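Local coordinates for pyridine nucleotide-disulfide oxidoreductase-like protein (Myceliophthora thermophila, PDB 5MQ6), which catalyses the FAD- and NADPH-dependent Baeyer-Villiger oxidation of ketones, bulky polycyclic ones above all, to esters or lactones by inserting one oxygen atom, at residues A[79-84]-A[95-100]; A[91-96]-A[218-223]; A[515-520]-A[549-554]. All coordinates share one frame; numbering follows the deposited sequence.

Contact 1 of 3, residues A[79-84]-A[95-100]. With FAD (flavin-adenine dinucleotide), chain B.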
# COMPACT_ATOMS: atom_id res chain seq x y z
N TYR A 79 4.45 -28.37 -1.54
CA TYR A 79 5.08 -27.59 -2.56
C TYR A 79 6.47 -27.19 -2.07
O TYR A 79 6.77 -27.33 -0.87
CB TYR A 79 4.29 -26.31 -2.86
CG TYR A 79 2.89 -26.61 -3.30
CD1 TYR A 79 1.92 -26.79 -2.38
CD2 TYR A 79 2.59 -26.85 -4.63
CE1 TYR A 79 0.63 -27.14 -2.76
CE2 TYR A 79 1.29 -27.22 -5.03
CZ TYR A 79 0.32 -27.34 -4.08
OH TYR A 79 -0.99 -27.72 -4.38
N LYS A 80 7.31 -26.69 -2.95
CA LYS A 80 8.62 -26.20 -2.47
C LYS A 80 8.40 -24.80 -1.85
O LYS A 80 8.75 -24.57 -0.72
CB LYS A 80 9.61 -26.19 -3.63
CG LYS A 80 11.06 -25.75 -3.33
CD LYS A 80 11.90 -25.93 -4.59
CE LYS A 80 13.40 -25.68 -4.26
NZ LYS A 80 14.17 -25.76 -5.51
N PHE A 81 7.85 -23.86 -2.65
CA PHE A 81 7.53 -22.51 -2.22
C PHE A 81 5.99 -22.29 -2.25
O PHE A 81 5.30 -22.59 -3.24
CB PHE A 81 8.14 -21.46 -3.18
CG PHE A 81 9.63 -21.50 -3.24
CD1 PHE A 81 10.39 -20.86 -2.28
CD2 PHE A 81 10.29 -22.24 -4.22
CE1 PHE A 81 11.77 -20.94 -2.29
CE2 PHE A 81 11.70 -22.33 -4.22
CZ PHE A 81 12.43 -21.70 -3.22
N ILE A 82 5.47 -21.76 -1.16
CA ILE A 82 4.17 -21.09 -1.19
C ILE A 82 4.38 -19.59 -1.09
O ILE A 82 5.03 -19.07 -0.18
CB ILE A 82 3.17 -21.61 -0.16
CG1 ILE A 82 2.75 -23.06 -0.57
CG2 ILE A 82 1.94 -20.66 -0.15
CD1 ILE A 82 2.06 -23.81 0.57
N ILE A 83 3.80 -18.92 -2.07
CA ILE A 83 3.72 -17.46 -2.09
C ILE A 83 2.30 -16.99 -1.73
O ILE A 83 1.35 -17.38 -2.38
CB ILE A 83 4.07 -16.94 -3.49
CG1 ILE A 83 5.53 -17.34 -3.83
CG2 ILE A 83 3.89 -15.39 -3.57
CD1 ILE A 83 5.92 -17.09 -5.27
N LEU A 84 2.19 -16.13 -0.72
CA LEU A 84 0.90 -15.58 -0.34
C LEU A 84 0.80 -14.24 -1.01
O LEU A 84 1.61 -13.34 -0.76
CB LEU A 84 0.76 -15.44 1.17
CG LEU A 84 -0.58 -15.16 1.83
CD1 LEU A 84 -0.58 -15.48 3.31
CD2 LEU A 84 -0.88 -13.68 1.77
N VAL A 95 8.46 -14.87 -10.53
CA VAL A 95 9.38 -14.65 -11.61
C VAL A 95 10.87 -14.76 -11.15
O VAL A 95 11.69 -15.42 -11.80
CB VAL A 95 9.16 -13.27 -12.27
CG1 VAL A 95 10.28 -12.98 -13.27
CG2 VAL A 95 7.83 -13.23 -13.04
N ARG A 96 11.22 -14.18 -10.02
CA ARG A 96 12.57 -14.20 -9.56
C ARG A 96 13.01 -15.63 -9.21
O ARG A 96 14.13 -16.03 -9.50
CB ARG A 96 12.80 -13.27 -8.35
CG ARG A 96 13.41 -11.92 -8.63
CD ARG A 96 12.48 -10.93 -9.24
NE ARG A 96 13.14 -9.73 -9.70
CZ ARG A 96 13.33 -8.60 -9.02
NH1 ARG A 96 12.91 -8.42 -7.79
NH2 ARG A 96 13.96 -7.64 -9.62
N LEU A 97 12.15 -16.40 -8.55
CA LEU A 97 12.46 -17.79 -8.26
C LEU A 97 12.71 -18.59 -9.56
O LEU A 97 13.70 -19.35 -9.69
CB LEU A 97 11.36 -18.40 -7.49
CG LEU A 97 11.13 -18.01 -6.03
CD1 LEU A 97 9.84 -18.70 -5.61
CD2 LEU A 97 12.27 -18.42 -5.06
N ALA A 98 11.82 -18.40 -10.52
CA ALA A 98 11.95 -19.11 -11.81
C ALA A 98 13.30 -18.75 -12.45
O ALA A 98 14.01 -19.64 -12.76
CB ALA A 98 10.80 -18.77 -12.74
N GLU A 99 13.68 -17.47 -12.54
CA GLU A 99 14.94 -17.02 -13.16
C GLU A 99 16.17 -17.41 -12.31
O GLU A 99 17.25 -17.58 -12.82
CB GLU A 99 14.97 -15.51 -13.34
CG GLU A 99 13.87 -14.98 -14.26
CD GLU A 99 14.12 -15.31 -15.71
OE1 GLU A 99 15.30 -15.49 -16.09
OE2 GLU A 99 13.15 -15.39 -16.46
N ALA A 100 16.01 -17.60 -11.04
CA ALA A 100 17.12 -18.04 -10.22
C ALA A 100 17.38 -19.51 -10.34
O ALA A 100 18.30 -19.98 -9.69
CB ALA A 100 16.91 -17.67 -8.73
PA FAD B . -1.32 -6.50 -3.20
O1A FAD B . -2.13 -5.91 -2.10
O2A FAD B . -1.37 -5.92 -4.60
O5B FAD B . -1.69 -8.05 -3.31
C5B FAD B . -1.74 -8.84 -2.17
C4B FAD B . -2.87 -9.84 -2.32
O4B FAD B . -2.74 -10.77 -1.23
C3B FAD B . -4.28 -9.28 -2.26
O3B FAD B . -5.07 -9.85 -3.27
C2B FAD B . -4.78 -9.70 -0.91
O2B FAD B . -6.18 -9.87 -0.87
C1B FAD B . -4.03 -11.00 -0.72
N9A FAD B . -3.96 -11.42 0.66
C8A FAD B . -3.52 -10.67 1.72
N7A FAD B . -3.66 -11.40 2.82
C5A FAD B . -4.19 -12.60 2.53
C6A FAD B . -4.53 -13.80 3.30
N6A FAD B . -4.41 -13.94 4.61
N1A FAD B . -4.96 -14.80 2.57
C2A FAD B . -5.13 -14.72 1.23
N3A FAD B . -4.87 -13.70 0.44
C4A FAD B . -4.41 -12.59 1.09
N1 FAD B . 1.42 2.02 -5.04
C2 FAD B . 2.33 2.65 -5.85
O2 FAD B . 3.54 2.53 -5.64
N3 FAD B . 1.93 3.39 -6.89
C4 FAD B . 0.62 3.54 -7.14
O4 FAD B . 0.31 4.22 -8.10
C4X FAD B . -0.44 2.91 -6.33
N5 FAD B . -1.80 3.06 -6.53
C5X FAD B . -2.65 2.42 -5.70
C6 FAD B . -4.11 2.56 -5.88
C7 FAD B . -4.95 1.83 -4.92
C7M FAD B . -6.46 1.90 -5.01
C8 FAD B . -4.39 1.02 -3.80
C8M FAD B . -5.25 0.25 -2.80
C9 FAD B . -3.02 0.92 -3.65
C9A FAD B . -2.14 1.58 -4.55
N10 FAD B . -0.76 1.46 -4.34
C10 FAD B . 0.10 2.11 -5.23
C1' FAD B . -0.18 0.60 -3.28
C2' FAD B . -0.26 -0.88 -3.84
O2' FAD B . -0.90 -1.71 -2.87
C3' FAD B . 1.12 -1.48 -4.28
O3' FAD B . 1.69 -0.65 -5.31
C4' FAD B . 1.11 -2.88 -4.93
O4' FAD B . -0.00 -3.13 -5.90
C5' FAD B . 1.14 -3.97 -3.83
O5' FAD B . 1.54 -5.22 -4.48
P FAD B . 1.53 -6.48 -3.46
O1P FAD B . 1.49 -7.74 -4.40
O2P FAD B . 2.65 -6.21 -2.44
O3P FAD B . 0.15 -6.32 -2.57
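With chi1 of -62°, Phe-81 turns its ring beside its own backbone N and toward the helix, where Leu-97, at chi1 -71°, presents both methyls to the same ring face. The two methyls divide that face. CD1 sits near the root of the ring, 3.7 Å from Phe-81 CG, while CD2 of Leu-97 covers the outer part, 3.8 Å from Phe-81 CZ. CD2 also makes the CH-pi contact: it lies 3.9 Å from the centroid of the Phe-81 ring and 17° off the normal, hence over the face and displaced toward the rim. Strand 78-84 and helix 88-99 are the first two elements of a beta-alpha-beta unit completed by strand 109-112, and the turn between them and the start of the helix carry a GxGxxG sequence, consistent with a Rossmann-type dinucleotide site for FAD. Ile-83, two residues along the strand from Phe-81, also faces the helix and extends the apolar seam, its CD1 4.3 Å from Leu-97 CD1. Leu-84 serves the cofactor instead, its CD2 lying 3.6 Å from C5A of the FAD adenine. Replacing Phe-81 by an alanine would probably deprive both Leu-97 methyls of the flat surface they rest on and open a gap between strand and helix. The Phe-81 ring also meets that of Tyr-218, with planes nearly parallel, and Val-553 of helix 541-562 touches Leu-97.

Contact 2 of 3, residues A[91-96]-A[218-223]. With FAD (flavin-adenine dinucleotide), chain B.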
# COMPACT_ATOMS: atom_id res chain seq x y z
N LEU A 91 3.92 -11.96 -7.84
CA LEU A 91 4.45 -12.23 -9.17
C LEU A 91 5.97 -12.03 -9.27
O LEU A 91 6.64 -12.86 -9.88
CB LEU A 91 3.74 -11.42 -10.23
CG LEU A 91 2.28 -11.79 -10.51
CD1 LEU A 91 1.69 -10.64 -11.29
CD2 LEU A 91 2.25 -13.11 -11.28
N LEU A 92 6.48 -10.92 -8.74
CA LEU A 92 7.91 -10.71 -8.70
C LEU A 92 8.64 -11.81 -7.98
O LEU A 92 9.72 -12.27 -8.42
CB LEU A 92 8.22 -9.38 -8.03
CG LEU A 92 8.18 -8.26 -9.03
CD1 LEU A 92 8.14 -6.88 -8.24
CD2 LEU A 92 9.42 -8.36 -9.98
N TYR A 93 8.10 -12.29 -6.90
CA TYR A 93 8.77 -13.43 -6.21
C TYR A 93 8.80 -14.65 -7.15
O TYR A 93 9.83 -15.36 -7.28
CB TYR A 93 7.97 -13.90 -4.98
CG TYR A 93 8.19 -13.32 -3.59
CD1 TYR A 93 9.46 -13.13 -3.03
CD2 TYR A 93 7.09 -13.11 -2.78
CE1 TYR A 93 9.61 -12.66 -1.75
CE2 TYR A 93 7.21 -12.71 -1.46
CZ TYR A 93 8.47 -12.51 -0.93
OH TYR A 93 8.48 -12.14 0.37
N ALA A 94 7.66 -14.90 -7.80
CA ALA A 94 7.55 -16.08 -8.65
C ALA A 94 8.50 -16.00 -9.84
O ALA A 94 9.28 -16.97 -10.13
CB ALA A 94 6.12 -16.24 -9.18
N VAL A 95 8.46 -14.87 -10.53
CA VAL A 95 9.38 -14.65 -11.61
C VAL A 95 10.87 -14.76 -11.15
O VAL A 95 11.69 -15.42 -11.80
CB VAL A 95 9.16 -13.27 -12.27
CG1 VAL A 95 10.28 -12.98 -13.27
CG2 VAL A 95 7.83 -13.23 -13.04
N ARG A 96 11.22 -14.18 -10.02
CA ARG A 96 12.57 -14.20 -9.56
C ARG A 96 13.01 -15.63 -9.21
O ARG A 96 14.13 -16.03 -9.50
CB ARG A 96 12.80 -13.27 -8.35
CG ARG A 96 13.41 -11.92 -8.63
CD ARG A 96 12.48 -10.93 -9.24
NE ARG A 96 13.14 -9.73 -9.70
CZ ARG A 96 13.33 -8.60 -9.02
NH1 ARG A 96 12.91 -8.42 -7.79
NH2 ARG A 96 13.96 -7.64 -9.62
N TYR A 218 9.30 -23.48 2.10
CA TYR A 218 9.40 -22.07 2.30
C TYR A 218 8.06 -21.37 2.13
O TYR A 218 7.27 -21.74 1.18
CB TYR A 218 10.30 -21.53 1.20
CG TYR A 218 11.77 -21.80 1.28
CD1 TYR A 218 12.63 -20.97 2.02
CD2 TYR A 218 12.35 -22.84 0.55
CE1 TYR A 218 14.02 -21.15 2.01
CE2 TYR A 218 13.72 -23.02 0.56
CZ TYR A 218 14.53 -22.19 1.26
OH TYR A 218 15.89 -22.50 1.21
N VAL A 219 7.84 -20.35 2.95
CA VAL A 219 6.68 -19.48 2.76
C VAL A 219 7.16 -18.07 2.54
O VAL A 219 7.88 -17.55 3.30
CB VAL A 219 5.70 -19.52 3.94
CG1 VAL A 219 4.58 -18.45 3.84
CG2 VAL A 219 5.13 -20.92 4.12
N LEU A 220 6.75 -17.47 1.44
CA LEU A 220 7.12 -16.09 1.08
C LEU A 220 5.83 -15.21 1.14
O LEU A 220 4.90 -15.40 0.34
CB LEU A 220 7.62 -16.16 -0.34
CG LEU A 220 8.99 -16.73 -0.65
CD1 LEU A 220 9.79 -17.34 0.40
CD2 LEU A 220 9.22 -17.12 -2.05
N LEU A 221 5.77 -14.25 2.03
CA LEU A 221 4.58 -13.40 2.11
C LEU A 221 4.74 -12.17 1.21
O LEU A 221 5.69 -11.41 1.35
CB LEU A 221 4.34 -12.95 3.51
CG LEU A 221 4.23 -14.03 4.55
CD1 LEU A 221 4.02 -13.31 5.86
CD2 LEU A 221 3.20 -15.13 4.38
N ALA A 222 3.82 -11.99 0.27
CA ALA A 222 3.68 -10.72 -0.48
C ALA A 222 2.19 -10.30 -0.32
O ALA A 222 1.41 -10.15 -1.25
CB ALA A 222 4.06 -10.96 -1.93
N SER A 223 1.83 -10.11 0.93
CA SER A 223 0.42 -10.02 1.37
C SER A 223 -0.07 -8.61 1.24
O SER A 223 -1.27 -8.34 1.56
CB SER A 223 0.31 -10.45 2.82
OG SER A 223 1.00 -9.55 3.69
PA FAD B . -1.32 -6.50 -3.20
O1A FAD B . -2.13 -5.91 -2.10
O2A FAD B . -1.37 -5.92 -4.60
O5B FAD B . -1.69 -8.05 -3.31
C5B FAD B . -1.74 -8.84 -2.17
C4B FAD B . -2.87 -9.84 -2.32
O4B FAD B . -2.74 -10.77 -1.23
C3B FAD B . -4.28 -9.28 -2.26
O3B FAD B . -5.07 -9.85 -3.27
C2B FAD B . -4.78 -9.70 -0.91
O2B FAD B . -6.18 -9.87 -0.87
C1B FAD B . -4.03 -11.00 -0.72
N9A FAD B . -3.96 -11.42 0.66
C8A FAD B . -3.52 -10.67 1.72
N7A FAD B . -3.66 -11.40 2.82
C5A FAD B . -4.19 -12.60 2.53
C6A FAD B . -4.53 -13.80 3.30
N6A FAD B . -4.41 -13.94 4.61
N1A FAD B . -4.96 -14.80 2.57
C2A FAD B . -5.13 -14.72 1.23
N3A FAD B . -4.87 -13.70 0.44
C4A FAD B . -4.41 -12.59 1.09
N1 FAD B . 1.42 2.02 -5.04
C2 FAD B . 2.33 2.65 -5.85
O2 FAD B . 3.54 2.53 -5.64
N3 FAD B . 1.93 3.39 -6.89
C4 FAD B . 0.62 3.54 -7.14
O4 FAD B . 0.31 4.22 -8.10
C4X FAD B . -0.44 2.91 -6.33
N5 FAD B . -1.80 3.06 -6.53
C5X FAD B . -2.65 2.42 -5.70
C6 FAD B . -4.11 2.56 -5.88
C7 FAD B . -4.95 1.83 -4.92
C7M FAD B . -6.46 1.90 -5.01
C8 FAD B . -4.39 1.02 -3.80
C8M FAD B . -5.25 0.25 -2.80
C9 FAD B . -3.02 0.92 -3.65
C9A FAD B . -2.14 1.58 -4.55
N10 FAD B . -0.76 1.46 -4.34
C10 FAD B . 0.10 2.11 -5.23
C1' FAD B . -0.18 0.60 -3.28
C2' FAD B . -0.26 -0.88 -3.84
O2' FAD B . -0.90 -1.71 -2.87
C3' FAD B . 1.12 -1.48 -4.28
O3' FAD B . 1.69 -0.65 -5.31
C4' FAD B . 1.11 -2.88 -4.93
O4' FAD B . -0.00 -3.13 -5.90
C5' FAD B . 1.14 -3.97 -3.83
O5' FAD B . 1.54 -5.22 -4.48
P FAD B . 1.53 -6.48 -3.46
O1P FAD B . 1.49 -7.74 -4.40
O2P FAD B . 2.65 -6.21 -2.44
O3P FAD B . 0.15 -6.32 -2.57
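Tyr-93 reaches from helix 88-99 to strand 218-221 with its CG beside the backbone N (chi1 -90°) and its ring rotated to chi2 -47°, which sets one face over Leu-220. The CB of Leu-220, rather than its branch end, makes the main contact: it lies 3.9 Å from the Tyr-93 ring centroid, a CH-pi approach over the face, displaced toward the rim. Leu-220 CD2 reaches the same ring less closely, 4.1 Å from Tyr-93 CD1. Ala-222 CB packs obliquely against the ring, 3.6 Å from Tyr-93 CE2. Tyr-93 OH donates a hydrogen bond to Leu-221 O at 3.0 Å. The hydroxyl stands above that carbonyl plane, 56° out of it, while Leu-221 O lies near the plane of the Tyr-93 ring, at its edge. Packing of Leu-220 CB and Ala-222 CB probably restrains the ring's turning, while the bond holds the hydroxyl end in place and satisfies this buried polar atom. Ile-552 of helix 541-562 also touches Tyr-93. Just beyond, Ala-222 O comes within 3.5 Å of FAD C5B and Ser-223 O within 3.2 Å of FAD C8A. Such a loop leaving a strand end beside the cofactor's adenosine part, packed on the helix that begins within the GxGxxG sequence, is consistent with a Rossmann-type FAD-binding domain.

Contact 3 of 3, residues A[515-520]-A[549-554]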
# COMPACT_ATOMS: atom_id res chain seq x y z
N THR A 515 13.75 -8.30 13.08
CA THR A 515 14.06 -8.92 11.84
C THR A 515 15.51 -8.70 11.52
O THR A 515 16.20 -7.96 12.19
CB THR A 515 13.33 -8.24 10.67
OG1 THR A 515 13.84 -6.91 10.49
CG2 THR A 515 11.83 -8.24 10.93
N LEU A 516 15.99 -9.38 10.49
CA LEU A 516 17.13 -8.92 9.75
C LEU A 516 16.64 -8.36 8.37
O LEU A 516 15.94 -9.05 7.60
CB LEU A 516 18.18 -9.97 9.54
CG LEU A 516 19.43 -9.54 8.82
CD1 LEU A 516 20.12 -8.43 9.48
CD2 LEU A 516 20.38 -10.70 8.53
N HIS A 517 17.00 -7.11 8.13
CA HIS A 517 16.71 -6.39 6.87
C HIS A 517 15.24 -6.20 6.53
O HIS A 517 14.87 -5.88 5.37
CB HIS A 517 17.47 -7.07 5.72
CG HIS A 517 18.96 -7.16 5.93
ND1 HIS A 517 19.73 -8.15 5.33
CD2 HIS A 517 19.83 -6.37 6.57
CE1 HIS A 517 21.00 -7.95 5.62
NE2 HIS A 517 21.09 -6.84 6.31
N GLY A 518 14.40 -6.42 7.52
CA GLY A 518 12.94 -6.38 7.39
C GLY A 518 12.27 -7.60 6.77
O GLY A 518 11.04 -7.59 6.57
N VAL A 519 13.02 -8.66 6.52
CA VAL A 519 12.42 -9.73 5.70
C VAL A 519 12.27 -11.10 6.34
O VAL A 519 11.65 -12.02 5.74
CB VAL A 519 13.23 -9.95 4.39
CG1 VAL A 519 13.23 -8.67 3.56
CG2 VAL A 519 14.62 -10.38 4.66
N CYS A 520 12.84 -11.27 7.53
CA CYS A 520 12.71 -12.57 8.27
C CYS A 520 12.90 -12.32 9.76
O CYS A 520 13.39 -11.25 10.16
CB CYS A 520 13.75 -13.56 7.74
SG CYS A 520 15.44 -12.96 8.04
N THR A 549 12.00 -8.39 -3.04
CA THR A 549 11.88 -9.71 -3.64
C THR A 549 13.23 -10.23 -4.16
O THR A 549 13.57 -11.41 -3.89
CB THR A 549 10.78 -9.81 -4.74
OG1 THR A 549 11.10 -8.99 -5.82
CG2 THR A 549 9.33 -9.53 -4.16
N GLU A 550 14.03 -9.34 -4.78
CA GLU A 550 15.39 -9.70 -5.21
C GLU A 550 16.27 -10.12 -4.03
O GLU A 550 16.99 -11.12 -4.13
CB GLU A 550 16.10 -8.55 -5.85
CG GLU A 550 17.53 -8.89 -6.30
CD GLU A 550 18.20 -7.73 -6.96
OE1 GLU A 550 18.41 -6.67 -6.33
OE2 GLU A 550 18.53 -7.86 -8.13
N HIS A 551 16.26 -9.36 -2.93
CA HIS A 551 17.08 -9.79 -1.81
C HIS A 551 16.66 -11.17 -1.28
O HIS A 551 17.51 -12.01 -1.01
CB HIS A 551 16.91 -8.75 -0.68
CG HIS A 551 17.76 -9.00 0.49
ND1 HIS A 551 19.14 -9.09 0.41
CD2 HIS A 551 17.43 -9.24 1.77
CE1 HIS A 551 19.63 -9.36 1.61
NE2 HIS A 551 18.61 -9.46 2.45
N ILE A 552 15.36 -11.35 -1.05
CA ILE A 552 14.84 -12.59 -0.49
C ILE A 552 15.28 -13.78 -1.39
O ILE A 552 15.81 -14.80 -0.92
CB ILE A 552 13.32 -12.51 -0.29
CG1 ILE A 552 13.03 -11.52 0.85
CG2 ILE A 552 12.75 -13.90 0.04
CD1 ILE A 552 11.59 -11.08 1.03
N VAL A 553 15.04 -13.65 -2.69
CA VAL A 553 15.28 -14.77 -3.65
C VAL A 553 16.78 -15.04 -3.75
O VAL A 553 17.25 -16.23 -3.81
CB VAL A 553 14.61 -14.53 -5.04
CG1 VAL A 553 15.09 -15.56 -6.03
CG2 VAL A 553 13.07 -14.63 -4.88
N GLN A 554 17.58 -13.95 -3.69
CA GLN A 554 19.01 -14.15 -3.72
C GLN A 554 19.60 -14.81 -2.44
O GLN A 554 20.52 -15.62 -2.53
CB GLN A 554 19.74 -12.84 -4.08
CG GLN A 554 19.46 -12.42 -5.50
CD GLN A 554 19.98 -13.42 -6.53
OE1 GLN A 554 21.11 -13.88 -6.41
NE2 GLN A 554 19.19 -13.78 -7.48
O HOH W 1 18.46 -10.48 4.97
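His-551 and Ile-552 are neighbours on helix 541-562; His-551 meets His-517 of the loop 515-520 by a polar contact, and both helix residues pack on Val-519. First along the helix, His-551 extends its ring toward the loop with CG anti to the backbone N (chi1 -176°). Its NE2 lies 3.4 Å from His-517 ND1, a weak hydrogen bond, bent to 143°. A water shares the same two nitrogens at shorter range, 2.7 Å from His-517 ND1 and 2.7 Å from His-551 NE2, and sits in the plane of the His-551 ring at its edge. The two imidazoles are neither stacked nor edge-to-face: their centroids are 5.2 Å apart and their planes meet at 67°. The other ring nitrogen of His-551, ND1, is hydrogen-bonded to Arg-641, so both nitrogens of this buried ring have partners. At the ring edge, Val-519 CG2 approaches to 4.2 Å from His-551 CD2. Next comes Ile-552, whose CD1 is 3.9 Å from Val-519 CG1, the two side chains running past each other in opposite directions. Tyr-640 and Trp-579 meet the His-517 ring edge-to-face. The site is a buried, water-bridged histidine pair where a loop between helix 504-511 and strand 527-529 packs against helix 541-562, about 11 Å from FAD at the Ile-552 side chain.

All three contacts are buried, so their differences lie in chemistry rather than depth. Contacts 1 and 2 use overlapping stretches of helix 88-99 against neighbouring parallel strands of one sheet, their centres about 6 Å apart, and each includes a residue beside FAD. Contact 1 is wholly apolar; contact 2 adds a phenol-to-carbonyl bond near the strand end. Contact 3 joins a loop to helix 541-562 and is the one that relies on imidazoles and a water. That helix links the set: Ile-552 CD1 lies 3.3 Å from Tyr-93 OH, and Val-553 CG2 lies 3.9 Å from Leu-97 CD2, so 541-562 packs on helix 88-99 with its loop contact farther from the cofactor.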